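Protein translation elongation factor 1A (Methanosarcina mazei, PDB 3WND) is a SelB/EF-Tu-like translation factor that binds cysteinyl-tRNA(Cys) in its GTP-bound form and probably acts in translation elongation. Local coordinates at residues T100-I105 with L359-A364; D108-K113 with R351-N356. One frame throughout, in Å; residues are numbered along the deposited sequence.

Interaction 1: T100-I105 with L359-A364; sequences TGECII and LTQRFA
E102 and R362 meet side-on, carboxylate and guanidinium nearly coplanar with 22° between their planes. NH2 of R362 reaches OE1 of E102 at 2.8 Å, and NE of R362 reaches OE2 of E102 at 2.9 Å; both bonds are almost straight and arrive on the syn side of the carboxylate. OE2 of E102 takes a further bond through its anti lone pair, from the backbone N of R362 at 2.8 Å. With CG anti to the backbone N (chi1 -173°) and an extended chain beyond it, E102 reaches from helix 98-109 to the turn at T360-R362. This helix belongs to the GTPase domain of an EF-Tu-like fold, and the turn leads into strand 363-369 of the C-terminal beta domain. Y70 and P71 of the GTPase domain join the network, Y70 OH bonding OE1 of E102 and P71 O receiving NH2 of R362. Replacing E102 by alanine would probably leave the R362 guanidinium without its countercharge and the backbone N of R362 without its acceptor, with P71 O still holding NH2. CG of E102 lies at the ring edge of F363, 3.7 Å from CD2 of F363. I105 comes from the opposite direction to Q361, its CD1 3.5 Å from CG of Q361. The Q361 amide stands almost perpendicular to the carboxylate; its OE1 accepts from N of F363, and its NE2 bonds O of F363 and O of F292.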
loop_
_atom_site.group_PDB
_atom_site.type_symbol
_atom_site.label_atom_id
_atom_site.label_comp_id
_atom_site.label_asym_id
_atom_site.label_seq_id
_atom_site.Cartn_x
_atom_site.Cartn_y
_atom_site.Cartn_z
ATOM N N THR A 100 -10.129 -9.094 10.077
ATOM C CA THR A 100 -9.614 -9.950 8.982
ATOM C C THR A 100 -10.547 -9.802 7.800
ATOM O O THR A 100 -10.106 -9.664 6.653
ATOM C CB THR A 100 -9.626 -11.375 9.473
ATOM O OG1 THR A 100 -8.610 -11.506 10.453
ATOM C CG2 THR A 100 -9.329 -12.318 8.298
ATOM N N GLY A 101 -11.849 -9.766 8.055
ATOM C CA GLY A 101 -12.803 -9.559 6.953
ATOM C C GLY A 101 -12.607 -8.184 6.260
ATOM O O GLY A 101 -12.664 -8.088 5.039
ATOM N N GLU A 102 -12.434 -7.144 7.051
ATOM C CA GLU A 102 -12.218 -5.775 6.516
ATOM C C GLU A 102 -10.961 -5.747 5.656
ATOM O O GLU A 102 -10.925 -5.136 4.552
ATOM C CB GLU A 102 -12.113 -4.792 7.673
ATOM C CG GLU A 102 -12.054 -3.341 7.148
ATOM C CD GLU A 102 -12.015 -2.384 8.313
ATOM O OE1 GLU A 102 -11.113 -2.493 9.160
ATOM O OE2 GLU A 102 -12.959 -1.553 8.411
ATOM N N CYS A 103 -9.889 -6.389 6.142
ATOM C CA CYS A 103 -8.628 -6.456 5.295
ATOM C C CYS A 103 -8.837 -7.180 3.967
ATOM O O CYS A 103 -8.309 -6.766 2.938
ATOM C CB CYS A 103 -7.503 -7.227 6.059
ATOM S SG CYS A 103 -6.784 -6.175 7.354
ATOM N N ILE A 104 -9.544 -8.350 4.011
ATOM C CA ILE A 104 -9.877 -9.048 2.784
ATOM C C ILE A 104 -10.672 -8.173 1.846
ATOM O O ILE A 104 -10.368 -8.092 0.678
ATOM C CB ILE A 104 -10.678 -10.336 3.117
ATOM C CG1 ILE A 104 -9.694 -11.315 3.796
ATOM C CG2 ILE A 104 -11.327 -10.962 1.852
ATOM C CD1 ILE A 104 -10.402 -12.560 4.350
ATOM N N ILE A 105 -11.681 -7.443 2.368
ATOM C CA ILE A 105 -12.482 -6.577 1.542
ATOM C C ILE A 105 -11.612 -5.449 0.957
ATOM O O ILE A 105 -11.727 -5.137 -0.257
ATOM C CB ILE A 105 -13.651 -6.032 2.369
ATOM C CG1 ILE A 105 -14.722 -7.131 2.464
ATOM C CG2 ILE A 105 -14.227 -4.810 1.646
ATOM C CD1 ILE A 105 -15.716 -6.870 3.566
ATOM N N LEU A 359 -18.418 2.964 10.341
ATOM C CA LEU A 359 -18.967 1.601 10.273
ATOM C C LEU A 359 -18.047 0.581 10.925
ATOM O O LEU A 359 -16.919 0.883 11.326
ATOM C CB LEU A 359 -19.249 1.228 8.802
ATOM C CG LEU A 359 -20.296 2.128 8.138
ATOM C CD1 LEU A 359 -20.495 1.806 6.653
ATOM C CD2 LEU A 359 -21.627 2.030 8.907
ATOM N N THR A 360 -18.524 -0.662 11.027
ATOM C CA THR A 360 -17.615 -1.728 11.493
ATOM C C THR A 360 -16.638 -2.177 10.418
ATOM O O THR A 360 -15.421 -2.260 10.658
ATOM C CB THR A 360 -18.445 -2.979 11.936
ATOM O OG1 THR A 360 -19.416 -2.556 12.882
ATOM C CG2 THR A 360 -17.567 -4.056 12.561
ATOM N N GLN A 361 -17.184 -2.515 9.282
ATOM C CA GLN A 361 -16.388 -2.822 8.071
ATOM C C GLN A 361 -16.476 -1.415 7.364
ATOM O O GLN A 361 -17.509 -1.022 6.899
ATOM C CB GLN A 361 -17.076 -3.937 7.280
ATOM C CG GLN A 361 -16.217 -4.536 6.140
ATOM C CD GLN A 361 -15.889 -3.531 5.058
ATOM O OE1 GLN A 361 -14.749 -2.966 5.044
ATOM N NE2 GLN A 361 -16.871 -3.263 4.169
ATOM N N ARG A 362 -15.329 -0.754 7.266
ATOM C CA ARG A 362 -15.339 0.665 6.907
ATOM C C ARG A 362 -15.179 0.938 5.415
ATOM O O ARG A 362 -15.299 2.060 4.991
ATOM C CB ARG A 362 -14.253 1.404 7.691
ATOM C CG ARG A 362 -14.553 1.362 9.165
ATOM C CD ARG A 362 -13.391 1.770 10.067
ATOM N NE ARG A 362 -12.451 0.648 10.194
ATOM C CZ ARG A 362 -11.363 0.678 10.953
ATOM N NH1 ARG A 362 -11.006 1.783 11.691
ATOM N NH2 ARG A 362 -10.591 -0.403 10.963
ATOM N N PHE A 363 -14.784 -0.052 4.638
ATOM C CA PHE A 363 -14.559 0.183 3.191
ATOM C C PHE A 363 -15.839 0.074 2.428
ATOM O O PHE A 363 -16.581 -0.905 2.548
ATOM C CB PHE A 363 -13.507 -0.770 2.622
ATOM C CG PHE A 363 -12.126 -0.449 3.127
ATOM C CD1 PHE A 363 -11.419 0.685 2.632
ATOM C CD2 PHE A 363 -11.574 -1.167 4.192
ATOM C CE1 PHE A 363 -10.128 1.000 3.209
ATOM C CE2 PHE A 363 -10.332 -0.835 4.760
ATOM C CZ PHE A 363 -9.584 0.227 4.233
ATOM N N ALA A 364 -16.106 1.128 1.661
ATOM C CA ALA A 364 -17.370 1.266 0.981
ATOM C C ALA A 364 -17.335 1.013 -0.514
ATOM O O ALA A 364 -18.323 0.553 -1.076
ATOM C CB ALA A 364 -17.950 2.676 1.269
#

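Interaction 2: D108-K113 with R351-N356; sequences DLLGFK and RFLLAN
The carbonyl oxygen of L109 accepts a hydrogen bond from NH1 of R351 at 2.9 Å, bent at the hydrogen to 138°. The donor stands above the carbonyl plane, and the oxygen is itself tilted 30° from the guanidinium plane. R351 sends CG anti to its backbone N (chi1 -178°), and a bend at chi3 turns the guanidinium onto the backbone of the helix end. There O of L110 lies over one face of the group, 3.3 Å from NE of R351, at an angle too poor for a hydrogen bond. G111 is the first residue past helix 98-109 to leave helical geometry, in a Schellman motif with positive phi and two bonds back into the last turn, one of them from N of G111 to O of D108. The arginine thus meets carbonyls at the C-terminal end of the helix, where the dipole would probably add to the attraction. A cation-pi contact with Y366 of strand 363-369 also engages R351. Alongside lies an apolar patch in which the side chains of L110 and L353 cross at about a right angle, CD2 of L110 3.7 Å from CD1 of L353. The other L353 methyl, CD2, packs 4.0 Å from CB of L109, while I78 of helix 74-83 also touches L353.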
loop_
_atom_site.group_PDB
_atom_site.type_symbol
_atom_site.label_atom_id
_atom_site.label_comp_id
_atom_site.label_asym_id
_atom_site.label_seq_id
_atom_site.Cartn_x
_atom_site.Cartn_y
_atom_site.Cartn_z
ATOM N N ASP A 108 -9.397 -6.690 -1.808
ATOM C CA ASP A 108 -10.171 -7.014 -3.018
ATOM C C ASP A 108 -10.672 -5.756 -3.722
ATOM O O ASP A 108 -10.585 -5.666 -4.952
ATOM C CB ASP A 108 -11.312 -8.000 -2.633
ATOM C CG ASP A 108 -12.081 -8.440 -3.808
ATOM O OD1 ASP A 108 -11.560 -9.177 -4.688
ATOM O OD2 ASP A 108 -13.286 -8.142 -3.763
ATOM N N LEU A 109 -11.067 -4.723 -2.922
ATOM C CA LEU A 109 -11.438 -3.459 -3.572
ATOM C C LEU A 109 -10.247 -2.785 -4.244
ATOM O O LEU A 109 -10.411 -2.046 -5.199
ATOM C CB LEU A 109 -11.983 -2.511 -2.520
ATOM C CG LEU A 109 -13.347 -2.865 -1.984
ATOM C CD1 LEU A 109 -13.672 -1.852 -0.849
ATOM C CD2 LEU A 109 -14.446 -2.796 -3.004
ATOM N N LEU A 110 -9.015 -2.998 -3.704
ATOM C CA LEU A 110 -7.771 -2.466 -4.319
ATOM C C LEU A 110 -7.345 -3.222 -5.563
ATOM O O LEU A 110 -6.423 -2.848 -6.258
ATOM C CB LEU A 110 -6.662 -2.424 -3.267
ATOM C CG LEU A 110 -6.813 -1.265 -2.248
ATOM C CD1 LEU A 110 -5.940 -1.477 -1.020
ATOM C CD2 LEU A 110 -6.367 0.003 -2.986
ATOM N N GLY A 111 -7.950 -4.377 -5.777
ATOM C CA GLY A 111 -7.434 -5.276 -6.908
ATOM C C GLY A 111 -6.017 -5.698 -6.638
ATOM O O GLY A 111 -5.252 -5.835 -7.568
ATOM N N PHE A 112 -5.713 -6.021 -5.373
ATOM C CA PHE A 112 -4.351 -6.196 -4.982
ATOM C C PHE A 112 -4.001 -7.579 -5.459
ATOM O O PHE A 112 -4.476 -8.585 -4.912
ATOM C CB PHE A 112 -4.198 -6.091 -3.459
ATOM C CG PHE A 112 -2.801 -5.726 -3.056
ATOM C CD1 PHE A 112 -2.461 -4.400 -2.783
ATOM C CD2 PHE A 112 -1.792 -6.694 -3.076
ATOM C CE1 PHE A 112 -1.151 -4.086 -2.497
ATOM C CE2 PHE A 112 -0.458 -6.360 -2.800
ATOM C CZ PHE A 112 -0.157 -5.063 -2.483
ATOM N N LYS A 113 -3.083 -7.629 -6.403
ATOM C CA LYS A 113 -2.857 -8.920 -7.078
ATOM C C LYS A 113 -2.051 -9.967 -6.289
ATOM O O LYS A 113 -2.487 -11.156 -6.117
ATOM C CB LYS A 113 -2.500 -8.776 -8.586
ATOM C CG LYS A 113 -3.678 -8.228 -9.502
ATOM C CD LYS A 113 -4.808 -9.291 -9.689
ATOM C CE LYS A 113 -5.956 -8.765 -10.545
ATOM N NZ LYS A 113 -5.613 -8.431 -11.988
ATOM N N ARG A 351 -6.243 4.398 -8.386
ATOM C CA ARG A 351 -7.503 3.870 -7.849
ATOM C C ARG A 351 -7.854 4.681 -6.575
ATOM O O ARG A 351 -7.005 4.907 -5.684
ATOM C CB ARG A 351 -7.435 2.348 -7.555
ATOM C CG ARG A 351 -8.737 1.813 -7.058
ATOM C CD ARG A 351 -8.611 0.345 -6.640
ATOM N NE ARG A 351 -8.158 -0.417 -7.774
ATOM C CZ ARG A 351 -8.796 -1.394 -8.426
ATOM N NH1 ARG A 351 -9.930 -1.902 -8.013
ATOM N NH2 ARG A 351 -8.223 -1.905 -9.517
ATOM N N PHE A 352 -9.101 5.123 -6.511
ATOM C CA PHE A 352 -9.605 5.799 -5.286
ATOM C C PHE A 352 -10.345 4.705 -4.455
ATOM O O PHE A 352 -11.044 3.859 -4.975
ATOM C CB PHE A 352 -10.673 6.822 -5.660
ATOM C CG PHE A 352 -10.116 8.107 -6.263
ATOM C CD1 PHE A 352 -10.111 9.273 -5.519
ATOM C CD2 PHE A 352 -9.659 8.139 -7.600
ATOM C CE1 PHE A 352 -9.670 10.478 -6.085
ATOM C CE2 PHE A 352 -9.134 9.310 -8.133
ATOM C CZ PHE A 352 -9.199 10.513 -7.387
ATOM N N LEU A 353 -10.196 4.793 -3.148
ATOM C CA LEU A 353 -11.002 4.003 -2.225
ATOM C C LEU A 353 -11.855 4.967 -1.389
ATOM O O LEU A 353 -11.417 6.066 -1.045
ATOM C CB LEU A 353 -10.151 3.281 -1.235
ATOM C CG LEU A 353 -9.403 2.092 -1.716
ATOM C CD1 LEU A 353 -8.720 1.374 -0.480
ATOM C CD2 LEU A 353 -10.217 1.096 -2.558
ATOM N N LEU A 354 -13.101 4.579 -1.131
ATOM C CA LEU A 354 -13.963 5.387 -0.255
ATOM C C LEU A 354 -14.342 4.543 0.952
ATOM O O LEU A 354 -14.639 3.348 0.814
ATOM C CB LEU A 354 -15.277 5.664 -1.011
ATOM C CG LEU A 354 -15.025 6.503 -2.297
ATOM C CD1 LEU A 354 -16.318 6.692 -3.097
ATOM C CD2 LEU A 354 -14.373 7.863 -1.981
ATOM N N ALA A 355 -14.365 5.215 2.094
ATOM C CA ALA A 355 -14.646 4.541 3.363
ATOM C C ALA A 355 -15.693 5.319 4.134
ATOM O O ALA A 355 -15.888 6.533 3.883
ATOM C CB ALA A 355 -13.351 4.353 4.194
ATOM N N ASN A 356 -16.338 4.627 5.091
ATOM C CA ASN A 356 -17.165 5.274 6.110
ATOM C C ASN A 356 -16.595 4.902 7.446
ATOM O O ASN A 356 -16.642 3.762 7.850
ATOM C CB ASN A 356 -18.671 4.857 5.985
ATOM C CG ASN A 356 -19.550 5.549 7.016
ATOM O OD1 ASN A 356 -19.070 5.992 8.085
ATOM N ND2 ASN A 356 -20.835 5.567 6.775
#

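How the interactions relate
Both interactions set helix 98-109 of the GTPase domain and its C-terminal turn against the C-terminal beta domain, interaction 1 mainly through the loop before strand 363-369 and interaction 2 at strand 352-355, its neighbour in the sheet. Interaction 2 lies nearer the centre of the chain, although both are partly buried. Their chemistry differs along the helix: in interaction 1 an acidic side chain from the helix body pairs with an arginine, whereas in interaction 2 an arginine meets main-chain carbonyls at the helix C-terminus and leucines supply the apolar packing. The two join directly, since A364 N and L354 O probably hydrogen-bond between the strands and CB of F363 packs against CD1 of L109.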